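Local atomic coordinates of DNA translocase coupling protein (Clostridium perfringens, PDB entry 6O1W), a protein that probably binds ATP and DNA and acts as the translocase coupling protein in conjugation of a Clostridium perfringens plasmid. Residues Val169-Gly172 against Leu173-Lys177; Arg202-Leu205 against Leu206-Gly210; Ser211-Ile214 against Gly215-Asn218; Val254-Glu257 against Gly258-Thr262. All coordinates share one frame; numbering follows the deposited sequence.

Contact 1: Val169-Gly172 against Leu173-Lys177; sequences VEFG and LEYEK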
loop_
_atom_site.group_PDB
_atom_site.type_symbol
_atom_site.label_atom_id
_atom_site.label_comp_id
_atom_site.label_asym_id
_atom_site.label_seq_id
_atom_site.Cartn_x
_atom_site.Cartn_y
_atom_site.Cartn_z
ATOM N N VAL A 169 14.003 17.185 -1.857
ATOM C CA VAL A 169 13.211 17.836 -0.807
ATOM C C VAL A 169 12.414 16.807 0.038
ATOM O O VAL A 169 12.172 17.038 1.226
ATOM C CB VAL A 169 12.337 18.983 -1.391
ATOM C CG1 VAL A 169 11.460 19.637 -0.315
ATOM C CG2 VAL A 169 13.231 20.038 -2.022
ATOM N N GLU A 170 12.062 15.667 -0.555
ATOM C CA GLU A 170 11.346 14.597 0.147
ATOM C C GLU A 170 12.283 13.789 1.054
ATOM O O GLU A 170 11.795 13.053 1.898
ATOM C CB GLU A 170 10.626 13.671 -0.853
ATOM C CG GLU A 170 9.609 14.372 -1.744
ATOM C CD GLU A 170 8.527 15.119 -0.987
ATOM O OE1 GLU A 170 8.592 16.370 -0.941
ATOM O OE2 GLU A 170 7.633 14.454 -0.415
ATOM N N PHE A 171 13.613 13.875 0.837
ATOM C CA PHE A 171 14.639 13.185 1.645
ATOM C C PHE A 171 15.704 14.195 2.027
ATOM O O PHE A 171 16.746 14.304 1.369
ATOM C CB PHE A 171 15.252 11.993 0.916
ATOM C CG PHE A 171 14.274 10.905 0.575
ATOM C CD1 PHE A 171 13.769 10.063 1.566
ATOM C CD2 PHE A 171 13.892 10.681 -0.745
ATOM C CE1 PHE A 171 12.881 9.033 1.246
ATOM C CE2 PHE A 171 13.007 9.648 -1.064
ATOM C CZ PHE A 171 12.494 8.845 -0.063
ATOM N N GLY A 172 15.370 14.977 3.047
ATOM C CA GLY A 172 16.193 16.054 3.570
ATOM C C GLY A 172 17.556 15.652 4.058
ATOM O O GLY A 172 17.979 14.505 3.890
ATOM N N LEU A 173 18.245 16.604 4.689
ATOM C CA LEU A 173 19.629 16.442 5.168
ATOM C C LEU A 173 19.794 15.362 6.239
ATOM O O LEU A 173 20.859 14.777 6.336
ATOM C CB LEU A 173 20.204 17.790 5.645
ATOM C CG LEU A 173 20.356 18.896 4.593
ATOM C CD1 LEU A 173 20.680 20.225 5.244
ATOM C CD2 LEU A 173 21.397 18.546 3.544
ATOM N N GLU A 174 18.745 15.079 7.003
ATOM C CA GLU A 174 18.776 14.052 8.031
ATOM C C GLU A 174 18.824 12.656 7.408
ATOM O O GLU A 174 19.513 11.794 7.956
ATOM C CB GLU A 174 17.631 14.229 9.036
ATOM C CG GLU A 174 17.736 15.518 9.862
ATOM C CD GLU A 174 18.995 15.721 10.694
ATOM O OE1 GLU A 174 19.169 14.992 11.697
ATOM O OE2 GLU A 174 19.801 16.616 10.350
ATOM N N TYR A 175 18.182 12.465 6.212
ATOM C CA TYR A 175 18.216 11.211 5.430
ATOM C C TYR A 175 19.583 10.978 4.864
ATOM O O TYR A 175 20.026 9.837 4.818
ATOM C CB TYR A 175 17.148 11.175 4.330
ATOM C CG TYR A 175 15.823 10.785 4.921
ATOM C CD1 TYR A 175 15.526 9.448 5.188
ATOM C CD2 TYR A 175 14.930 11.753 5.373
ATOM C CE1 TYR A 175 14.360 9.086 5.857
ATOM C CE2 TYR A 175 13.746 11.400 6.019
ATOM C CZ TYR A 175 13.466 10.065 6.257
ATOM O OH TYR A 175 12.300 9.704 6.874
ATOM N N GLU A 176 20.280 12.059 4.504
ATOM C CA GLU A 176 21.645 12.023 3.981
ATOM C C GLU A 176 22.656 11.517 5.013
ATOM O O GLU A 176 23.731 11.080 4.629
ATOM C CB GLU A 176 22.069 13.413 3.479
ATOM C CG GLU A 176 21.988 13.541 1.971
ATOM C CD GLU A 176 22.678 14.757 1.389
ATOM O OE1 GLU A 176 23.037 15.676 2.162
ATOM O OE2 GLU A 176 22.854 14.792 0.148
ATOM N N LYS A 177 22.322 11.567 6.310
ATOM C CA LYS A 177 23.233 11.058 7.349
ATOM C C LYS A 177 23.256 9.523 7.333
ATOM O O LYS A 177 24.246 8.944 7.773
ATOM C CB LYS A 177 22.798 11.515 8.758
ATOM C CG LYS A 177 22.553 13.006 8.924
ATOM C CD LYS A 177 23.744 13.749 9.492
ATOM C CE LYS A 177 23.422 15.196 9.780
ATOM N NZ LYS A 177 23.179 15.986 8.537
#
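The ring of F171 turns its edge to one face of the Y175 ring. This is a T-shaped (edge-to-face) pair in a turn of the connection between strands 159-163 and 179-182 of the FtsK/SpoIIIE-type P-loop ATPase domain. The ring centroids are 5.5 Å apart and the planes stand at 77°. CD1 of F171 does the touching, 4.0 Å from CG of Y175, and it lies over the rim of the tyrosine ring and not over its middle. Elsewhere the Y175 ring stacks with F349, and the F171 ring makes a cation-pi contact with R147 of helix 142-155. The two beta carbons also meet, with F171 CB 4.0 Å from Y175 CB. In Y175, CG stands beside the backbone N and opposite the carbonyl carbon (chi1 -81°), which turns a face of the ring to F171 CD1. The hydroxyl is held outside the turn by a hydrogen bond between Y175 OH and OD1 of D345.

G172 follows F171 in the chain and supplies the carbonyl that the turn bonds to. The chain coils through 173-177 with helix-like backbone angles. Both rings are buried against M162 of strand 159-163, while L173, E174 and E176 are exposed. The F171 side chain is about 7 Å from that of S143, a predicted ATP-binding residue. The pair therefore packs close to the P-loop without being part of it. The backbone grip on the turn is slight: G172 O accepts two weak hydrogen bonds, from Y175 N at 3.1 Å and from E176 N at 3.4 Å.

Contact 2: Arg202-Leu205 against Leu206-Gly210; sequences RLKL and LRESG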
loop_
_atom_site.group_PDB
_atom_site.type_symbol
_atom_site.label_atom_id
_atom_site.label_comp_id
_atom_site.label_asym_id
_atom_site.label_seq_id
_atom_site.Cartn_x
_atom_site.Cartn_y
_atom_site.Cartn_z
ATOM N N ARG A 202 26.156 -10.698 -6.575
ATOM C CA ARG A 202 25.485 -11.461 -5.519
ATOM C C ARG A 202 24.926 -12.762 -6.054
ATOM O O ARG A 202 25.120 -13.790 -5.410
ATOM C CB ARG A 202 24.395 -10.624 -4.851
ATOM C CG ARG A 202 24.980 -9.517 -3.981
ATOM C CD ARG A 202 23.912 -8.764 -3.191
ATOM N NE ARG A 202 24.558 -7.728 -2.385
ATOM C CZ ARG A 202 24.049 -7.173 -1.297
ATOM N NH1 ARG A 202 22.840 -7.522 -0.865
ATOM N NH2 ARG A 202 24.727 -6.247 -0.646
ATOM N N LEU A 203 24.326 -12.752 -7.270
ATOM C CA LEU A 203 23.815 -13.976 -7.905
ATOM C C LEU A 203 24.975 -14.951 -8.151
ATOM O O LEU A 203 24.812 -16.155 -7.971
ATOM C CB LEU A 203 23.132 -13.677 -9.250
ATOM C CG LEU A 203 21.761 -13.025 -9.255
ATOM C CD1 LEU A 203 21.329 -12.734 -10.696
ATOM C CD2 LEU A 203 20.716 -13.925 -8.623
ATOM N N LYS A 204 26.144 -14.416 -8.539
ATOM C CA LYS A 204 27.366 -15.183 -8.835
ATOM C C LYS A 204 27.842 -15.868 -7.529
ATOM O O LYS A 204 28.124 -17.068 -7.538
ATOM C CB LYS A 204 28.431 -14.202 -9.394
ATOM C CG LYS A 204 29.703 -14.814 -9.926
ATOM C CD LYS A 204 30.639 -13.715 -10.500
ATOM C CE LYS A 204 31.945 -14.273 -11.035
ATOM N NZ LYS A 204 32.785 -14.861 -9.943
ATOM N N LEU A 205 27.838 -15.126 -6.403
ATOM C CA LEU A 205 28.215 -15.654 -5.086
ATOM C C LEU A 205 27.271 -16.774 -4.617
ATOM O O LEU A 205 27.735 -17.796 -4.115
ATOM C CB LEU A 205 28.295 -14.528 -4.042
ATOM C CG LEU A 205 29.463 -13.530 -4.192
ATOM C CD1 LEU A 205 29.284 -12.335 -3.242
ATOM C CD2 LEU A 205 30.839 -14.216 -3.948
ATOM N N LEU A 206 25.958 -16.623 -4.870
ATOM C CA LEU A 206 24.946 -17.641 -4.546
ATOM C C LEU A 206 25.121 -18.908 -5.359
ATOM O O LEU A 206 25.104 -19.990 -4.770
ATOM C CB LEU A 206 23.520 -17.081 -4.704
ATOM C CG LEU A 206 23.196 -15.854 -3.830
ATOM C CD1 LEU A 206 21.774 -15.378 -4.061
ATOM C CD2 LEU A 206 23.415 -16.153 -2.352
ATOM N N ARG A 207 25.343 -18.807 -6.688
ATOM C CA ARG A 207 25.552 -20.011 -7.520
ATOM C C ARG A 207 26.810 -20.738 -7.090
ATOM O O ARG A 207 26.770 -21.939 -6.851
ATOM C CB ARG A 207 25.681 -19.675 -9.024
ATOM C CG ARG A 207 24.401 -19.147 -9.667
ATOM C CD ARG A 207 24.491 -19.101 -11.187
ATOM N NE ARG A 207 25.577 -18.232 -11.638
ATOM C CZ ARG A 207 25.476 -16.916 -11.803
ATOM N NH1 ARG A 207 24.331 -16.300 -11.586
ATOM N NH2 ARG A 207 26.533 -16.208 -12.179
ATOM N N GLU A 208 27.925 -20.008 -6.977
ATOM C CA GLU A 208 29.233 -20.579 -6.626
ATOM C C GLU A 208 29.289 -21.263 -5.260
ATOM O O GLU A 208 30.004 -22.247 -5.115
ATOM C CB GLU A 208 30.338 -19.507 -6.738
ATOM C CG GLU A 208 30.578 -19.084 -8.189
ATOM C CD GLU A 208 31.295 -17.758 -8.404
ATOM O OE1 GLU A 208 31.533 -17.007 -7.427
ATOM O OE2 GLU A 208 31.631 -17.475 -9.576
ATOM N N SER A 209 28.577 -20.722 -4.266
ATOM C CA SER A 209 28.603 -21.258 -2.902
ATOM C C SER A 209 27.478 -22.242 -2.629
ATOM O O SER A 209 27.443 -22.817 -1.544
ATOM C CB SER A 209 28.531 -20.112 -1.892
ATOM O OG SER A 209 27.297 -19.417 -1.957
ATOM N N GLY A 210 26.566 -22.416 -3.593
ATOM C CA GLY A 210 25.400 -23.288 -3.442
ATOM C C GLY A 210 24.447 -22.746 -2.389
ATOM O O GLY A 210 23.871 -23.513 -1.617
HETATM O O HOH W 1 32.373 -14.302 -7.213
#
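K204 and E208 form an i to i+4 salt bridge on the last turns of helix 185-209, which ends in a Schellman motif at G210. The charged contact runs from K204 NZ to E208 OE2 at 2.9 Å and uses the syn lone pair of that oxygen. The lysine chain leaves with CG opposite the backbone N (chi1 -173°) and stays extended until it bends at its last torsion, which turns NZ toward the carboxylate. A water spans the same two groups. It accepts from K204 NZ and donates to E208 OE1, so both carboxylate oxygens are engaged.

A second charged group lies flat on the helix. The guanidinium of R207 puts one face over L203 O and K204 CA. Its NH1 is 3.7 Å from L203 CB. The bend of the arginine chain at chi3 (-60°) folds the group back over the preceding turn. The R202 guanidinium is engaged outside the turn: NE pairs with E198, and NH1 and NH2 donate to the carbonyls of T270 and K227.

L205 and L206 pack on Y217 of helix 214-220, and L206 also meets S211 and A269.

Backbone bonds of the alpha-helical kind run from L206, R207 and E208 to R202, L203 and K204. At the end of the helix G210 has positive phi, and G210 N bonds back to R207 O. S209 OG also bonds with S211 OG. L205 O takes two bonds, from S209 N at 3.0 Å and S209 OG at 2.7 Å, on opposite faces of its carbonyl plane.

Contact 3: Ser211-Ile214 against Gly215-Asn218; sequences SKNI and GEYN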
loop_
_atom_site.group_PDB
_atom_site.type_symbol
_atom_site.label_atom_id
_atom_site.label_comp_id
_atom_site.label_asym_id
_atom_site.label_seq_id
_atom_site.Cartn_x
_atom_site.Cartn_y
_atom_site.Cartn_z
ATOM N N SER A 211 24.322 -21.403 -2.309
ATOM C CA SER A 211 23.503 -20.736 -1.302
ATOM C C SER A 211 22.182 -20.301 -1.876
ATOM O O SER A 211 22.161 -19.737 -2.964
ATOM C CB SER A 211 24.233 -19.508 -0.764
ATOM O OG SER A 211 25.444 -19.855 -0.117
ATOM N N LYS A 212 21.086 -20.469 -1.100
ATOM C CA LYS A 212 19.740 -20.087 -1.505
ATOM C C LYS A 212 19.553 -18.593 -1.520
ATOM O O LYS A 212 18.851 -18.087 -2.383
ATOM C CB LYS A 212 18.677 -20.739 -0.599
ATOM C CG LYS A 212 18.357 -22.172 -0.998
ATOM C CD LYS A 212 17.472 -22.857 0.029
ATOM C CE LYS A 212 17.768 -24.334 0.114
ATOM N NZ LYS A 212 18.974 -24.618 0.943
ATOM N N ASN A 213 20.158 -17.889 -0.566
ATOM C CA ASN A 213 20.037 -16.435 -0.400
ATOM C C ASN A 213 21.275 -15.871 0.278
ATOM O O ASN A 213 22.105 -16.640 0.733
ATOM C CB ASN A 213 18.770 -16.094 0.426
ATOM C CG ASN A 213 18.645 -16.913 1.685
ATOM O OD1 ASN A 213 19.474 -16.844 2.592
ATOM N ND2 ASN A 213 17.614 -17.730 1.751
ATOM N N ILE A 214 21.385 -14.534 0.386
ATOM C CA ILE A 214 22.547 -13.893 1.007
ATOM C C ILE A 214 22.711 -14.269 2.494
ATOM O O ILE A 214 23.834 -14.261 2.982
ATOM C CB ILE A 214 22.619 -12.353 0.783
ATOM C CG1 ILE A 214 21.482 -11.593 1.506
ATOM C CG2 ILE A 214 22.669 -12.044 -0.710
ATOM C CD1 ILE A 214 21.902 -10.208 2.118
ATOM N N GLY A 215 21.617 -14.616 3.171
ATOM C CA GLY A 215 21.634 -15.063 4.564
ATOM C C GLY A 215 22.395 -16.365 4.708
ATOM O O GLY A 215 23.216 -16.493 5.613
ATOM N N GLU A 216 22.171 -17.333 3.778
ATOM C CA GLU A 216 22.881 -18.617 3.790
ATOM C C GLU A 216 24.343 -18.372 3.388
ATOM O O GLU A 216 25.245 -18.951 3.986
ATOM C CB GLU A 216 22.235 -19.639 2.846
ATOM C CG GLU A 216 20.950 -20.285 3.347
ATOM C CD GLU A 216 20.424 -21.437 2.495
ATOM O OE1 GLU A 216 21.115 -21.855 1.533
ATOM O OE2 GLU A 216 19.311 -21.929 2.801
ATOM N N TYR A 217 24.574 -17.494 2.403
ATOM C CA TYR A 217 25.934 -17.134 1.986
ATOM C C TYR A 217 26.762 -16.543 3.144
ATOM O O TYR A 217 27.932 -16.914 3.309
ATOM C CB TYR A 217 25.926 -16.149 0.800
ATOM C CG TYR A 217 27.314 -15.635 0.487
ATOM C CD1 TYR A 217 28.205 -16.391 -0.276
ATOM C CD2 TYR A 217 27.756 -14.414 0.993
ATOM C CE1 TYR A 217 29.501 -15.931 -0.539
ATOM C CE2 TYR A 217 29.055 -13.969 0.776
ATOM C CZ TYR A 217 29.923 -14.725 0.008
ATOM O OH TYR A 217 31.184 -14.241 -0.217
ATOM N N ASN A 218 26.178 -15.567 3.885
ATOM C CA ASN A 218 26.837 -14.881 5.009
ATOM C C ASN A 218 27.328 -15.806 6.111
ATOM O O ASN A 218 28.395 -15.560 6.659
ATOM C CB ASN A 218 25.950 -13.788 5.591
ATOM C CG ASN A 218 25.824 -12.561 4.727
ATOM O OD1 ASN A 218 26.601 -12.316 3.818
ATOM N ND2 ASN A 218 24.820 -11.762 4.983
HETATM O O HOH W 2 17.301 -20.355 3.820
#
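N213 precedes the first turn of helix 214-220, where Y217 N bonds to N213 O and N218 N to I214 O. N213 is the N-cap. Its OD1 accepts from E216 N at 3.0 Å, with an N-H...O angle of 146°. With chi1 at 48° the amide lies between the backbone N and the carbonyl carbon, and OD1 turns to the start of the helix.

E216 reaches back past the cap. Its OE1 takes the K212 backbone N-H at 3.0 Å in a nearly straight bond (169°), although the N lies well above the carboxylate plane. E216 OE2 pairs with K212 NZ in a salt bridge at 3.3 Å, through its syn lone pair. The K212 chain lies across the carboxylate, with CD 3.5 Å from E216 OE2. Both carboxylate oxygens are thus held by one residue, K212. A water donates to E216 OE2 and is more weakly tied to N213 ND2.

S211 OG sits 3.5 Å from Y217 CA, and its hydrogen bonds go to S209 OG and K220 NZ. Y217 OH bonds to E224, and N218 OD1 accepts from L226 N.

The capped turn follows helix 185-209 after a short connection. Y217 packs on L205, L206 and S209 of that helix, and I214 packs on L226 and shares a backbone hydrogen bond with A269, in the loop between helix 247-266 and strand 272-278.

Contact 4: Val254-Glu257 against Gly258-Thr262; sequences VRIE and GYTST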
loop_
_atom_site.group_PDB
_atom_site.type_symbol
_atom_site.label_atom_id
_atom_site.label_comp_id
_atom_site.label_asym_id
_atom_site.label_seq_id
_atom_site.Cartn_x
_atom_site.Cartn_y
_atom_site.Cartn_z
ATOM N N VAL A 254 15.182 5.080 -20.631
ATOM C CA VAL A 254 15.022 3.738 -21.210
ATOM C C VAL A 254 16.085 2.826 -20.586
ATOM O O VAL A 254 15.755 1.729 -20.163
ATOM C CB VAL A 254 15.074 3.746 -22.771
ATOM C CG1 VAL A 254 15.200 2.331 -23.352
ATOM C CG2 VAL A 254 13.853 4.454 -23.352
ATOM N N ARG A 255 17.336 3.297 -20.496
ATOM C CA ARG A 255 18.459 2.549 -19.917
ATOM C C ARG A 255 18.178 2.263 -18.441
ATOM O O ARG A 255 18.278 1.118 -18.033
ATOM C CB ARG A 255 19.754 3.350 -20.099
ATOM C CG ARG A 255 20.988 2.522 -20.441
ATOM C CD ARG A 255 21.933 3.267 -21.382
ATOM N NE ARG A 255 22.343 4.572 -20.860
ATOM C CZ ARG A 255 22.343 5.704 -21.560
ATOM N NH1 ARG A 255 21.984 5.706 -22.836
ATOM N NH2 ARG A 255 22.707 6.843 -20.988
ATOM N N ILE A 256 17.719 3.279 -17.674
ATOM C CA ILE A 256 17.332 3.150 -16.261
ATOM C C ILE A 256 16.179 2.144 -16.078
ATOM O O ILE A 256 16.201 1.374 -15.103
ATOM C CB ILE A 256 16.993 4.523 -15.635
ATOM C CG1 ILE A 256 18.258 5.388 -15.532
ATOM C CG2 ILE A 256 16.302 4.352 -14.246
ATOM C CD1 ILE A 256 17.998 6.927 -15.318
ATOM N N GLU A 257 15.147 2.193 -16.975
ATOM C CA GLU A 257 13.998 1.270 -16.924
ATOM C C GLU A 257 14.490 -0.186 -17.126
ATOM O O GLU A 257 14.006 -1.098 -16.442
ATOM C CB GLU A 257 12.937 1.655 -17.966
ATOM C CG GLU A 257 11.861 0.601 -18.194
ATOM C CD GLU A 257 10.809 0.913 -19.243
ATOM O OE1 GLU A 257 11.108 1.665 -20.201
ATOM O OE2 GLU A 257 9.682 0.384 -19.113
ATOM N N GLY A 258 15.463 -0.365 -18.035
ATOM C CA GLY A 258 16.089 -1.649 -18.307
ATOM C C GLY A 258 16.786 -2.160 -17.056
ATOM O O GLY A 258 16.683 -3.357 -16.732
ATOM N N TYR A 259 17.433 -1.237 -16.291
ATOM C CA TYR A 259 18.101 -1.608 -15.044
ATOM C C TYR A 259 17.107 -1.941 -13.924
ATOM O O TYR A 259 17.324 -2.905 -13.197
ATOM C CB TYR A 259 19.102 -0.548 -14.569
ATOM C CG TYR A 259 20.198 -0.153 -15.538
ATOM C CD1 TYR A 259 20.804 -1.099 -16.365
ATOM C CD2 TYR A 259 20.720 1.136 -15.535
ATOM C CE1 TYR A 259 21.866 -0.754 -17.201
ATOM C CE2 TYR A 259 21.768 1.493 -16.374
ATOM C CZ TYR A 259 22.335 0.550 -17.210
ATOM O OH TYR A 259 23.374 0.920 -18.031
ATOM N N THR A 260 16.024 -1.156 -13.795
ATOM C CA THR A 260 14.974 -1.340 -12.780
ATOM C C THR A 260 14.253 -2.665 -12.973
ATOM O O THR A 260 14.056 -3.387 -11.991
ATOM C CB THR A 260 14.014 -0.136 -12.747
ATOM O OG1 THR A 260 14.780 1.029 -12.458
ATOM C CG2 THR A 260 12.951 -0.263 -11.661
ATOM N N SER A 261 13.907 -2.996 -14.236
ATOM C CA SER A 261 13.231 -4.225 -14.645
ATOM C C SER A 261 14.050 -5.438 -14.301
ATOM O O SER A 261 13.513 -6.364 -13.704
ATOM C CB SER A 261 12.949 -4.216 -16.151
ATOM O OG SER A 261 11.966 -3.238 -16.437
ATOM N N THR A 262 15.354 -5.428 -14.662
ATOM C CA THR A 262 16.328 -6.499 -14.380
ATOM C C THR A 262 16.456 -6.665 -12.860
ATOM O O THR A 262 16.456 -7.798 -12.356
ATOM C CB THR A 262 17.679 -6.167 -15.040
ATOM O OG1 THR A 262 17.469 -6.059 -16.440
ATOM C CG2 THR A 262 18.773 -7.210 -14.755
#
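R255 and Y259 lie side by side on helix 247-266 and point the same way. Their guanidinium and ring planes are 63° apart, so the two groups are not stacked. The aliphatic part of the arginine does the touching: R255 CG is 3.8 Å from Y259 OH. The guanidinium itself runs on to a salt bridge between R255 NH2 and E189. The Y259 ring lies with one face over R255 O, which is 3.4 Å from Y259 CG, near the rim of the ring. With chi1 at -56° Y259 CG is on the side of its own N, and the ring comes to rest on the carbonyl of R255. Y259 N also bonds to R255 O.

Three hydroxyls further along bend back to carbonyls one turn earlier. T260 OG1 bonds to I256 O at 3.0 Å, from above the carbonyl plane, and the backbone N of T260 shares this oxygen. S261 OG does the same with E257 O at 3.0 Å, and here the hydroxyl and S261 N arrive on opposite faces of the plane. T262 OG1 reaches G258 O at 2.8 Å. Each of these hydroxyls donates to a carbonyl of its own helix, four residues back.

E257 turns away from the following turn, and its OE1 makes a salt bridge with K242 NZ. This is helix packing away from the known ligand sites. Y259 rests on F192, K193 and V196 of helix 185-209, and I256 meets V185 of that helix. On helix 237-240, L239 touches I256, and M240 touches E257 and T260.

In the fold
All four contacts belong to the FtsK/SpoIIIE-type domain. Contacts 2 and 3 are neighbours, with centres 8 Å apart. They join where helix 185-209 gives way to helix 214-220: L206 O is 2.9 Å from S211 N, a probable hydrogen bond. Contact 4 does not touch contact 2, their nearest atoms being about 7 Å apart, but it packs on an earlier part of helix 185-209. A bound glucose lies about 10 Å from the R202 side chain of contact 2, and one about 11 Å from the Y259 side chain of contact 4. Contact 1 alone lies near the ATP site, with the Y175 side chain about 9 Å from that of V144; no ATP is bound in this chain.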